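Side-chain contacts in reticulocyte-binding protein 2a (Plasmodium vivax, PDB 4Z8N), which probably binds a receptor on red blood cells, chiefly reticulocytes, through the erythrocyte-binding domain described here, as part of cell invasion by the parasite: residues 18-23 against 113-118; 165-170 against 227-232; 171-176 against 275-280; 201-206 against 285-290. All blocks are in the same frame, centred on the assembly; numbering follows the deposited sequence.

Interaction 1 (18-23 against 113-118); sequences ISTVYP and NCVQAN
Val115, on the last turn of helix 94-115, meets Ile18 and Thr20 with its two methyls, and Gln116 takes the contact one residue further. Just before the valine, Cys114 is tied to Cys70 by a disulfide. Val115 CG1 sits 4.2 Å from Ile18 CG2, the two side chains lying alongside but pointing opposite ways. Val115 CG2 lies 4.1 Å from Thr20 CG2, and that methyl is about as near to CG1, so Thr20 comes in across the valine fork at roughly a right angle. The threonine hydroxyl has a partner of its own: OG1 is hydrogen-bonded to the backbone oxygen of Leu8, which probably fixes the rotation, while CG2 lies anti to the carbonyl carbon and faces the helix. At Gln116 the aliphatic stem does the touching, with CG 3.9 Å from Ile18 CD1, which the extended ethyl branch of the isoleucine (chi2 180°) carries out to it. The contact is purely apolar, and Phe10 of the neighbouring strand packs against Thr20, Val115 and Gln116 as well. Here the end of a two-stranded antiparallel hairpin, strands 9-11 and 17-19, lies against the C-terminal end of a long helix in an otherwise almost wholly helical domain.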
loop_
_atom_site.group_PDB
_atom_site.type_symbol
_atom_site.label_atom_id
_atom_site.label_comp_id
_atom_site.label_asym_id
_atom_site.label_seq_id
_atom_site.Cartn_x
_atom_site.Cartn_y
_atom_site.Cartn_z
ATOM N N ILE A 18 -2.501 -3.090 -5.361
ATOM C CA ILE A 18 -3.390 -4.053 -4.733
ATOM C C ILE A 18 -2.817 -4.438 -3.379
ATOM O O ILE A 18 -1.706 -4.961 -3.294
ATOM C CB ILE A 18 -3.583 -5.300 -5.603
ATOM C CG1 ILE A 18 -4.278 -4.919 -6.911
ATOM C CG2 ILE A 18 -4.389 -6.349 -4.853
ATOM C CD1 ILE A 18 -4.503 -6.083 -7.839
ATOM N N SER A 19 -3.572 -4.164 -2.322
ATOM C CA SER A 19 -3.081 -4.377 -0.969
ATOM C C SER A 19 -3.550 -5.711 -0.400
ATOM O O SER A 19 -4.636 -6.191 -0.724
ATOM C CB SER A 19 -3.524 -3.229 -0.060
ATOM O OG SER A 19 -3.014 -3.389 1.250
ATOM N N THR A 20 -2.717 -6.309 0.445
ATOM C CA THR A 20 -3.057 -7.574 1.085
ATOM C C THR A 20 -3.880 -7.350 2.348
ATOM O O THR A 20 -4.322 -8.305 2.986
ATOM C CB THR A 20 -1.796 -8.379 1.443
ATOM O OG1 THR A 20 -0.878 -7.537 2.151
ATOM C CG2 THR A 20 -1.125 -8.911 0.186
ATOM N N VAL A 21 -4.082 -6.085 2.702
ATOM C CA VAL A 21 -4.850 -5.735 3.891
ATOM C C VAL A 21 -6.062 -4.869 3.537
ATOM O O VAL A 21 -6.073 -4.180 2.514
ATOM C CB VAL A 21 -3.975 -4.994 4.930
ATOM C CG1 VAL A 21 -2.766 -5.838 5.309
ATOM C CG2 VAL A 21 -3.542 -3.638 4.406
ATOM N N TYR A 22 -7.085 -4.931 4.384
ATOM C CA TYR A 22 -8.309 -4.151 4.214
ATOM C C TYR A 22 -7.986 -2.670 4.023
ATOM O O TYR A 22 -7.126 -2.136 4.718
ATOM C CB TYR A 22 -9.217 -4.355 5.431
ATOM C CG TYR A 22 -10.576 -3.698 5.345
ATOM C CD1 TYR A 22 -10.753 -2.368 5.709
ATOM C CD2 TYR A 22 -11.689 -4.415 4.922
ATOM C CE1 TYR A 22 -11.993 -1.767 5.638
ATOM C CE2 TYR A 22 -12.934 -3.821 4.851
ATOM C CZ TYR A 22 -13.080 -2.497 5.209
ATOM O OH TYR A 22 -14.319 -1.903 5.139
ATOM N N PRO A 23 -8.671 -1.994 3.084
ATOM C CA PRO A 23 -9.752 -2.472 2.215
ATOM C C PRO A 23 -9.295 -2.978 0.842
ATOM O O PRO A 23 -10.097 -2.966 -0.092
ATOM C CB PRO A 23 -10.616 -1.226 2.052
ATOM C CG PRO A 23 -9.611 -0.119 2.021
ATOM C CD PRO A 23 -8.481 -0.538 2.946
ATOM N N ASN A 113 -0.150 -14.217 -6.936
ATOM C CA ASN A 113 -1.181 -14.633 -7.882
ATOM C C ASN A 113 -2.498 -14.962 -7.192
ATOM O O ASN A 113 -3.573 -14.695 -7.727
ATOM C CB ASN A 113 -0.704 -15.834 -8.697
ATOM C CG ASN A 113 0.349 -15.459 -9.719
ATOM O OD1 ASN A 113 0.399 -14.322 -10.186
ATOM N ND2 ASN A 113 1.194 -16.417 -10.077
ATOM N N CYS A 114 -2.405 -15.553 -6.006
ATOM C CA CYS A 114 -3.584 -15.866 -5.209
ATOM C C CYS A 114 -4.280 -14.574 -4.782
ATOM O O CYS A 114 -5.507 -14.491 -4.758
ATOM C CB CYS A 114 -3.196 -16.706 -3.989
ATOM S SG CYS A 114 -4.550 -17.101 -2.857
ATOM N N VAL A 115 -3.479 -13.564 -4.460
ATOM C CA VAL A 115 -3.995 -12.266 -4.040
ATOM C C VAL A 115 -4.548 -11.476 -5.226
ATOM O O VAL A 115 -5.625 -10.883 -5.144
ATOM C CB VAL A 115 -2.899 -11.441 -3.331
ATOM C CG1 VAL A 115 -3.351 -10.003 -3.114
ATOM C CG2 VAL A 115 -2.520 -12.092 -2.009
ATOM N N GLN A 116 -3.814 -11.483 -6.334
ATOM C CA GLN A 116 -4.216 -10.731 -7.518
ATOM C C GLN A 116 -5.226 -11.475 -8.389
ATOM O O GLN A 116 -5.595 -10.992 -9.457
ATOM C CB GLN A 116 -2.993 -10.371 -8.363
ATOM C CG GLN A 116 -2.178 -9.206 -7.833
ATOM C CD GLN A 116 -1.049 -8.829 -8.769
ATOM O OE1 GLN A 116 -0.659 -9.615 -9.635
ATOM N NE2 GLN A 116 -0.524 -7.619 -8.612
ATOM N N ALA A 117 -5.662 -12.650 -7.945
ATOM C CA ALA A 117 -6.654 -13.413 -8.697
ATOM C C ALA A 117 -7.965 -12.634 -8.772
ATOM O O ALA A 117 -8.338 -11.944 -7.820
ATOM C CB ALA A 117 -6.876 -14.777 -8.063
ATOM N N ASN A 118 -8.638 -12.729 -9.918
ATOM C CA ASN A 118 -9.915 -12.049 -10.154
ATOM C C ASN A 118 -9.822 -10.524 -10.074
ATOM O O ASN A 118 -10.842 -9.846 -9.945
ATOM C CB ASN A 118 -10.969 -12.545 -9.162
ATOM C CG ASN A 118 -11.078 -14.053 -9.135
ATOM O OD1 ASN A 118 -11.244 -14.694 -10.174
ATOM N ND2 ASN A 118 -10.976 -14.631 -7.943
#

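Interaction 2 (165-170 against 227-232); sequences VNHNNY and HGKENV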
loop_
_atom_site.group_PDB
_atom_site.type_symbol
_atom_site.label_atom_id
_atom_site.label_comp_id
_atom_site.label_asym_id
_atom_site.label_seq_id
_atom_site.Cartn_x
_atom_site.Cartn_y
_atom_site.Cartn_z
ATOM N N VAL A 165 0.147 15.230 8.914
ATOM C CA VAL A 165 1.438 14.550 8.867
ATOM C C VAL A 165 2.389 15.199 7.858
ATOM O O VAL A 165 1.972 15.686 6.805
ATOM C CB VAL A 165 1.272 13.043 8.537
ATOM C CG1 VAL A 165 0.856 12.844 7.091
ATOM C CG2 VAL A 165 2.558 12.280 8.832
ATOM N N ASN A 166 3.671 15.231 8.206
ATOM C CA ASN A 166 4.702 15.698 7.291
ATOM C C ASN A 166 5.276 14.513 6.526
ATOM O O ASN A 166 6.034 13.717 7.078
ATOM C CB ASN A 166 5.805 16.438 8.048
ATOM C CG ASN A 166 6.737 17.206 7.125
ATOM O OD1 ASN A 166 6.788 16.957 5.921
ATOM N ND2 ASN A 166 7.483 18.147 7.691
ATOM N N HIS A 167 4.910 14.401 5.253
ATOM C CA HIS A 167 5.305 13.253 4.444
ATOM C C HIS A 167 6.807 13.224 4.184
ATOM O O HIS A 167 7.370 12.171 3.890
ATOM C CB HIS A 167 4.541 13.248 3.114
ATOM C CG HIS A 167 4.844 14.421 2.232
ATOM N ND1 HIS A 167 6.040 14.559 1.556
ATOM C CD2 HIS A 167 4.105 15.508 1.910
ATOM C CE1 HIS A 167 6.023 15.681 0.860
ATOM N NE2 HIS A 167 4.861 16.277 1.057
ATOM N N ASN A 168 7.449 14.383 4.303
ATOM C CA ASN A 168 8.872 14.514 4.002
ATOM C C ASN A 168 9.765 13.625 4.860
ATOM O O ASN A 168 10.867 13.271 4.448
ATOM C CB ASN A 168 9.309 15.972 4.156
ATOM C CG ASN A 168 8.712 16.872 3.095
ATOM O OD1 ASN A 168 8.042 17.858 3.405
ATOM N ND2 ASN A 168 8.950 16.536 1.833
ATOM N N ASN A 169 9.291 13.262 6.046
ATOM C CA ASN A 169 10.076 12.417 6.938
ATOM C C ASN A 169 10.080 10.951 6.511
ATOM O O ASN A 169 11.070 10.248 6.716
ATOM C CB ASN A 169 9.572 12.550 8.373
ATOM C CG ASN A 169 10.261 13.672 9.122
ATOM O OD1 ASN A 169 9.941 14.847 8.936
ATOM N ND2 ASN A 169 11.220 13.315 9.970
ATOM N N TYR A 170 8.978 10.490 5.922
ATOM C CA TYR A 170 8.949 9.170 5.301
ATOM C C TYR A 170 9.944 9.130 4.152
ATOM O O TYR A 170 10.818 8.266 4.095
ATOM C CB TYR A 170 7.555 8.823 4.768
ATOM C CG TYR A 170 6.469 8.687 5.808
ATOM C CD1 TYR A 170 6.703 8.043 7.016
ATOM C CD2 TYR A 170 5.197 9.196 5.572
ATOM C CE1 TYR A 170 5.699 7.917 7.964
ATOM C CE2 TYR A 170 4.192 9.076 6.510
ATOM C CZ TYR A 170 4.447 8.436 7.703
ATOM O OH TYR A 170 3.444 8.317 8.638
ATOM N N HIS A 227 0.843 12.725 -4.171
ATOM C CA HIS A 227 -0.122 13.039 -5.220
ATOM C C HIS A 227 -1.469 13.453 -4.634
ATOM O O HIS A 227 -2.069 14.443 -5.060
ATOM C CB HIS A 227 -0.303 11.840 -6.151
ATOM C CG HIS A 227 -1.305 12.068 -7.241
ATOM N ND1 HIS A 227 -2.601 11.604 -7.169
ATOM C CD2 HIS A 227 -1.198 12.702 -8.432
ATOM C CE1 HIS A 227 -3.251 11.948 -8.267
ATOM N NE2 HIS A 227 -2.422 12.614 -9.049
ATOM N N GLY A 228 -1.940 12.690 -3.653
ATOM C CA GLY A 228 -3.217 12.967 -3.026
ATOM C C GLY A 228 -3.220 14.267 -2.246
ATOM O O GLY A 228 -4.137 15.078 -2.382
ATOM N N LYS A 229 -2.186 14.467 -1.432
ATOM C CA LYS A 229 -2.096 15.642 -0.574
ATOM C C LYS A 229 -1.992 16.944 -1.366
ATOM O O LYS A 229 -2.733 17.895 -1.109
ATOM C CB LYS A 229 -0.902 15.518 0.376
ATOM C CG LYS A 229 -0.642 16.776 1.196
ATOM C CD LYS A 229 0.349 16.529 2.323
ATOM C CE LYS A 229 0.595 17.807 3.116
ATOM N NZ LYS A 229 1.309 17.535 4.398
ATOM N N GLU A 230 -1.075 16.986 -2.325
ATOM C CA GLU A 230 -0.857 18.196 -3.113
ATOM C C GLU A 230 -2.092 18.584 -3.919
ATOM O O GLU A 230 -2.387 19.767 -4.078
ATOM C CB GLU A 230 0.341 18.020 -4.047
ATOM C CG GLU A 230 1.682 18.039 -3.334
ATOM C CD GLU A 230 2.848 17.871 -4.286
ATOM O OE1 GLU A 230 2.608 17.606 -5.483
ATOM O OE2 GLU A 230 4.005 18.009 -3.837
ATOM N N ASN A 231 -2.814 17.591 -4.426
ATOM C CA ASN A 231 -4.025 17.871 -5.189
ATOM C C ASN A 231 -5.144 18.395 -4.296
ATOM O O ASN A 231 -5.889 19.291 -4.692
ATOM C CB ASN A 231 -4.490 16.624 -5.943
ATOM C CG ASN A 231 -3.746 16.429 -7.249
ATOM O OD1 ASN A 231 -3.952 17.172 -8.206
ATOM N ND2 ASN A 231 -2.875 15.428 -7.291
ATOM N N VAL A 232 -5.257 17.837 -3.094
ATOM C CA VAL A 232 -6.214 18.335 -2.111
ATOM C C VAL A 232 -5.902 19.791 -1.793
ATOM O O VAL A 232 -6.791 20.643 -1.793
ATOM C CB VAL A 232 -6.197 17.502 -0.809
ATOM C CG1 VAL A 232 -6.876 18.259 0.323
ATOM C CG2 VAL A 232 -6.871 16.156 -1.025
#
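Lys229 reaches His167 and Val165 because all four of its torsions are extended: CG leaves anti to the backbone N (chi1 173°), and the rest of the chain runs straight out from helix 199-237. His167 meets it with its ring swung between its own backbone N and carbonyl carbon (chi1 64°). In this pose the lysine methylene CD arrives at the rim of the imidazole, in the ring plane, 3.9 Å from His167 CD2. This is an edge contact between carbons, with the two side chains crossing at a slant.

Beyond it, the ammonium group goes on to the backbone of the loop before helix 168-194. Lys229 NZ lies 3.1 Å from Val165 O, a weak hydrogen bond, and it also bonds to the backbone oxygen of Val162, its stronger partner, at the end of helix 149-162. One amine thus links two carbonyls three residues apart. The loop is shaped further by Asn166, whose OD1 accepts from Asn168 N at 3.1 Å, a capping bond in the turn that leads into the next helix. The N-H comes in from above the carbonyl plane, 38° out of it. The side chain of Val165 packs against Tyr263 and Leu267 of helix 246-297.

His167 NE2 is 5.0 Å from Lys229 NZ, and a positive charge so near would probably disfavour protonation of the ring, though Glu230 OE2 at 5.3 Å from NE2 may offset this. The lysine spends its charge on backbone oxygens and its methylenes on the histidine edge, so a single side chain supplies both the polar and the apolar link at this surface contact.

Interaction 3 (171-176 against 275-280); sequences VNYLST and AALKEK
Leu277 CD1 is the one atom of helix 275-280 that meets helix 171-176 closely, and it touches two side chains at once. The tight part is its approach to Leu174: CD1 lies 3.7 Å from Leu174 CD2, methyl against methyl, the two leucines set roughly perpendicular. Leu174 starts off to one side, but CG anti to the carbonyl carbon (chi1 -66°) and an extended second torsion bring its tip across. Both leucines are buried, and Ile214 of helix 199-237 packs on Leu277, bringing in a third helix.

The looser part is Tyr173. Its ring, carried out with CG anti to the backbone N (chi1 179°), runs past Leu277 in the opposite direction and comes obliquely to the same methyl, with CE2 4.1 Å from Leu277 CD1. Tyr173 is partly exposed, and the neighbouring Lys278, an exposed residue, leads its end away from the contact. Two charged residues further along, Glu279 and Lys280, form salt bridges to Arg6 and Glu85 respectively.

Since only carbon atoms meet here, the contact rests on van der Waals packing and the burial of apolar surface, and it imposes little directional demand on the two helices.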
loop_
_atom_site.group_PDB
_atom_site.type_symbol
_atom_site.label_atom_id
_atom_site.label_comp_id
_atom_site.label_asym_id
_atom_site.label_seq_id
_atom_site.Cartn_x
_atom_site.Cartn_y
_atom_site.Cartn_z
ATOM N N VAL A 171 9.788 10.086 3.239
ATOM C CA VAL A 171 10.577 10.154 2.017
ATOM C C VAL A 171 12.071 10.194 2.295
ATOM O O VAL A 171 12.840 9.436 1.702
ATOM C CB VAL A 171 10.205 11.391 1.182
ATOM C CG1 VAL A 171 10.950 11.378 -0.145
ATOM C CG2 VAL A 171 8.706 11.445 0.958
ATOM N N ASN A 172 12.476 11.086 3.194
ATOM C CA ASN A 172 13.885 11.240 3.532
ATOM C C ASN A 172 14.442 9.989 4.190
ATOM O O ASN A 172 15.579 9.603 3.931
ATOM C CB ASN A 172 14.093 12.450 4.444
ATOM C CG ASN A 172 13.813 13.761 3.739
ATOM O OD1 ASN A 172 13.922 13.857 2.516
ATOM N ND2 ASN A 172 13.451 14.781 4.507
ATOM N N TYR A 173 13.641 9.349 5.035
ATOM C CA TYR A 173 14.078 8.111 5.666
ATOM C C TYR A 173 14.289 7.014 4.625
ATOM O O TYR A 173 15.349 6.391 4.585
ATOM C CB TYR A 173 13.076 7.645 6.723
ATOM C CG TYR A 173 13.479 6.349 7.393
ATOM C CD1 TYR A 173 14.706 6.233 8.038
ATOM C CD2 TYR A 173 12.639 5.243 7.377
ATOM C CE1 TYR A 173 15.084 5.048 8.648
ATOM C CE2 TYR A 173 13.006 4.057 7.986
ATOM C CZ TYR A 173 14.229 3.965 8.620
ATOM O OH TYR A 173 14.599 2.787 9.227
ATOM N N LEU A 174 13.280 6.786 3.785
ATOM C CA LEU A 174 13.364 5.766 2.741
ATOM C C LEU A 174 14.561 5.990 1.826
ATOM O O LEU A 174 15.308 5.057 1.528
ATOM C CB LEU A 174 12.079 5.737 1.910
ATOM C CG LEU A 174 10.807 5.284 2.623
ATOM C CD1 LEU A 174 9.625 5.259 1.660
ATOM C CD2 LEU A 174 11.012 3.923 3.260
ATOM N N SER A 175 14.737 7.234 1.391
ATOM C CA SER A 175 15.820 7.598 0.485
ATOM C C SER A 175 17.195 7.403 1.124
ATOM O O SER A 175 18.129 6.919 0.483
ATOM C CB SER A 175 15.651 9.049 0.032
ATOM O OG SER A 175 16.771 9.492 -0.714
ATOM N N THR A 176 17.311 7.781 2.392
ATOM C CA THR A 176 18.584 7.701 3.095
ATOM C C THR A 176 18.931 6.252 3.437
ATOM O O THR A 176 20.085 5.834 3.319
ATOM C CB THR A 176 18.564 8.558 4.375
ATOM O OG1 THR A 176 18.316 9.923 4.022
ATOM C CG2 THR A 176 19.888 8.483 5.095
ATOM N N ALA A 275 8.015 0.389 10.222
ATOM C CA ALA A 275 8.242 -0.522 11.338
ATOM C C ALA A 275 8.886 -1.822 10.867
ATOM O O ALA A 275 9.675 -2.434 11.588
ATOM C CB ALA A 275 6.935 -0.814 12.060
ATOM N N ALA A 276 8.537 -2.245 9.658
ATOM C CA ALA A 276 9.111 -3.459 9.095
ATOM C C ALA A 276 10.598 -3.257 8.820
ATOM O O ALA A 276 11.411 -4.139 9.079
ATOM C CB ALA A 276 8.377 -3.860 7.828
ATOM N N LEU A 277 10.950 -2.082 8.309
ATOM C CA LEU A 277 12.345 -1.755 8.034
ATOM C C LEU A 277 13.196 -1.765 9.302
ATOM O O LEU A 277 14.344 -2.210 9.282
ATOM C CB LEU A 277 12.442 -0.396 7.349
ATOM C CG LEU A 277 11.920 -0.366 5.914
ATOM C CD1 LEU A 277 11.946 1.051 5.380
ATOM C CD2 LEU A 277 12.751 -1.291 5.035
ATOM N N LYS A 278 12.626 -1.272 10.398
ATOM C CA LYS A 278 13.292 -1.292 11.698
ATOM C C LYS A 278 13.598 -2.718 12.139
ATOM O O LYS A 278 14.698 -3.008 12.613
ATOM C CB LYS A 278 12.429 -0.590 12.751
ATOM C CG LYS A 278 12.851 -0.837 14.195
ATOM C CD LYS A 278 14.256 -0.325 14.472
ATOM C CE LYS A 278 14.610 -0.474 15.943
ATOM N NZ LYS A 278 16.081 -0.507 16.158
ATOM N N GLU A 279 12.617 -3.601 11.985
ATOM C CA GLU A 279 12.786 -5.004 12.341
ATOM C C GLU A 279 13.897 -5.651 11.518
ATOM O O GLU A 279 14.767 -6.327 12.063
ATOM C CB GLU A 279 11.478 -5.774 12.145
ATOM C CG GLU A 279 11.603 -7.267 12.414
ATOM C CD GLU A 279 10.817 -8.112 11.427
ATOM O OE1 GLU A 279 9.661 -7.752 11.122
ATOM O OE2 GLU A 279 11.356 -9.134 10.950
ATOM N N LYS A 280 13.859 -5.433 10.206
ATOM C CA LYS A 280 14.845 -6.020 9.304
ATOM C C LYS A 280 16.217 -5.392 9.520
ATOM O O LYS A 280 17.237 -6.076 9.462
ATOM C CB LYS A 280 14.420 -5.845 7.844
ATOM C CG LYS A 280 13.017 -6.333 7.510
ATOM C CD LYS A 280 12.863 -7.828 7.677
ATOM C CE LYS A 280 11.537 -8.297 7.096
ATOM N NZ LYS A 280 11.206 -9.678 7.524
#

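Interaction 4 (201-206 against 285-290); sequences ISAINF and ANLYNK
Ile204 is the main bump of helix 201-206, and it fits against Leu287 and Tyr288 of helix 285-290. Its CG1 presses on the base of Leu287, 3.6 Å from CB, while CG2 reaches the tyrosine ring at an oblique angle, 3.6 Å from Tyr288 CE1. CD1 carries on between the two, 3.7 Å from Leu287 O and 3.9 Å from Tyr288 CD1. With CG1 beside the backbone N and CG2 anti to it (chi1 -71°), CG2 goes to the tyrosine, while the CG1-CD1 branch touches both residues. Leu284 and Leu291, a turn before and after on the same partner helix, also touch it.

Leu287 answers as a bump in the other direction. The small side chain of Ala203 gives it a shallow seat, with Leu287 CD2 3.8 Å from Ala203 CB and CD1 over the alanine carbonyl. The backbones come close here, Ile204 CA lying 6.2 Å from Leu287 CA. Tyr288 OH is hydrogen-bonded to Gln208 OE1 on the facing helix, which probably steadies the ring that Ile204 leans on.

The local axes run nearly antiparallel, at 152° and 9.6 Å apart, and such interlocking of apolar side chains is characteristic of antiparallel packing in an all-helical bundle.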
loop_
_atom_site.group_PDB
_atom_site.type_symbol
_atom_site.label_atom_id
_atom_site.label_comp_id
_atom_site.label_asym_id
_atom_site.label_seq_id
_atom_site.Cartn_x
_atom_site.Cartn_y
_atom_site.Cartn_z
ATOM N N ILE A 201 26.578 -14.764 4.909
ATOM C CA ILE A 201 26.701 -13.912 3.731
ATOM C C ILE A 201 25.421 -13.962 2.901
ATOM O O ILE A 201 24.914 -12.930 2.460
ATOM C CB ILE A 201 27.906 -14.328 2.857
ATOM C CG1 ILE A 201 29.217 -13.977 3.565
ATOM C CG2 ILE A 201 27.843 -13.660 1.487
ATOM C CD1 ILE A 201 30.463 -14.368 2.787
ATOM N N SER A 202 24.899 -15.169 2.705
ATOM C CA SER A 202 23.675 -15.357 1.938
ATOM C C SER A 202 22.497 -14.642 2.593
ATOM O O SER A 202 21.660 -14.057 1.906
ATOM C CB SER A 202 23.369 -16.847 1.781
ATOM O OG SER A 202 24.425 -17.515 1.114
ATOM N N ALA A 203 22.443 -14.678 3.921
ATOM C CA ALA A 203 21.360 -14.036 4.666
ATOM C C ALA A 203 21.392 -12.507 4.548
ATOM O O ALA A 203 20.352 -11.862 4.433
ATOM C CB ALA A 203 21.414 -14.455 6.135
ATOM N N ILE A 204 22.596 -11.944 4.590
ATOM C CA ILE A 204 22.821 -10.503 4.477
ATOM C C ILE A 204 22.318 -9.996 3.130
ATOM O O ILE A 204 21.545 -9.036 3.026
ATOM C CB ILE A 204 24.323 -10.187 4.630
ATOM C CG1 ILE A 204 24.762 -10.393 6.074
ATOM C CG2 ILE A 204 24.653 -8.786 4.192
ATOM C CD1 ILE A 204 26.232 -10.149 6.293
ATOM N N ASN A 205 22.825 -10.661 2.107
ATOM C CA ASN A 205 22.355 -10.631 0.737
ATOM C C ASN A 205 20.848 -10.737 0.532
ATOM O O ASN A 205 20.292 -9.944 -0.209
ATOM C CB ASN A 205 23.089 -11.767 0.065
ATOM C CG ASN A 205 24.391 -11.327 -0.541
ATOM O OD1 ASN A 205 24.386 -10.982 -1.710
ATOM N ND2 ASN A 205 25.399 -10.991 0.325
ATOM N N PHE A 206 20.183 -11.680 1.198
ATOM C CA PHE A 206 18.718 -11.772 1.135
ATOM C C PHE A 206 17.988 -10.629 1.863
ATOM O O PHE A 206 17.009 -10.065 1.355
ATOM C CB PHE A 206 18.268 -13.107 1.715
ATOM C CG PHE A 206 16.787 -13.216 1.920
ATOM C CD1 PHE A 206 15.941 -13.413 0.843
ATOM C CD2 PHE A 206 16.244 -13.143 3.193
ATOM C CE1 PHE A 206 14.586 -13.528 1.027
ATOM C CE2 PHE A 206 14.889 -13.257 3.383
ATOM C CZ PHE A 206 14.057 -13.449 2.299
ATOM N N ALA A 285 21.999 -5.526 11.006
ATOM C CA ALA A 285 23.146 -5.056 11.777
ATOM C C ALA A 285 23.786 -6.214 12.537
ATOM O O ALA A 285 25.010 -6.303 12.632
ATOM C CB ALA A 285 22.733 -3.950 12.734
ATOM N N ASN A 286 22.950 -7.098 13.071
ATOM C CA ASN A 286 23.436 -8.291 13.754
ATOM C C ASN A 286 24.133 -9.244 12.789
ATOM O O ASN A 286 25.139 -9.861 13.137
ATOM C CB ASN A 286 22.287 -9.011 14.462
ATOM C CG ASN A 286 21.820 -8.283 15.703
ATOM O OD1 ASN A 286 22.614 -7.654 16.404
ATOM N ND2 ASN A 286 20.526 -8.366 15.987
ATOM N N LEU A 287 23.587 -9.359 11.582
ATOM C CA LEU A 287 24.179 -10.192 10.540
ATOM C C LEU A 287 25.553 -9.667 10.133
ATOM O O LEU A 287 26.484 -10.446 9.931
ATOM C CB LEU A 287 23.257 -10.261 9.321
ATOM C CG LEU A 287 22.124 -11.289 9.393
ATOM C CD1 LEU A 287 21.129 -11.061 8.273
ATOM C CD2 LEU A 287 22.683 -12.701 9.318
ATOM N N TYR A 288 25.673 -8.347 10.015
ATOM C CA TYR A 288 26.958 -7.717 9.719
ATOM C C TYR A 288 27.995 -8.046 10.793
ATOM O O TYR A 288 29.136 -8.383 10.479
ATOM C CB TYR A 288 26.809 -6.200 9.602
ATOM C CG TYR A 288 26.227 -5.706 8.293
ATOM C CD1 TYR A 288 26.492 -6.356 7.094
ATOM C CD2 TYR A 288 25.419 -4.578 8.261
ATOM C CE1 TYR A 288 25.961 -5.896 5.898
ATOM C CE2 TYR A 288 24.887 -4.110 7.074
ATOM C CZ TYR A 288 25.158 -4.771 5.897
ATOM O OH TYR A 288 24.621 -4.300 4.719
ATOM N N ASN A 289 27.592 -7.941 12.057
ATOM C CA ASN A 289 28.492 -8.226 13.173
ATOM C C ASN A 289 28.902 -9.693 13.237
ATOM O O ASN A 289 30.027 -10.014 13.621
ATOM C CB ASN A 289 27.846 -7.811 14.496
ATOM C CG ASN A 289 28.057 -6.343 14.808
ATOM O OD1 ASN A 289 29.141 -5.936 15.227
ATOM N ND2 ASN A 289 27.021 -5.541 14.606
ATOM N N LYS A 290 27.985 -10.577 12.866
ATOM C CA LYS A 290 28.278 -12.004 12.819
ATOM C C LYS A 290 29.344 -12.282 11.763
ATOM O O LYS A 290 30.267 -13.064 11.989
ATOM C CB LYS A 290 27.004 -12.804 12.529
ATOM C CG LYS A 290 27.223 -14.290 12.294
ATOM C CD LYS A 290 27.542 -15.028 13.582
ATOM C CE LYS A 290 27.615 -16.527 13.340
ATOM N NZ LYS A 290 27.883 -17.282 14.592
#

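In the fold
From the N terminus, interaction 1 comes first: the hairpin strand 17-19 meets the end of helix 94-115, closing a loop of 89 residues, mostly helix, before any other contact opens. The remaining three link helices 168-194, 199-237 and 246-297 in pairs: interaction 2 joins the first two, interaction 3 the first and third, interaction 4 the second and third. Their loops cross rather than nest, as the segments alternate along the chain. Residues 165-170 run straight into 171-176, so interactions 2 and 3 share a helix with their centres about 17 Å apart. Interaction 4 lies farther out, its centre about 34 Å from that of interaction 2.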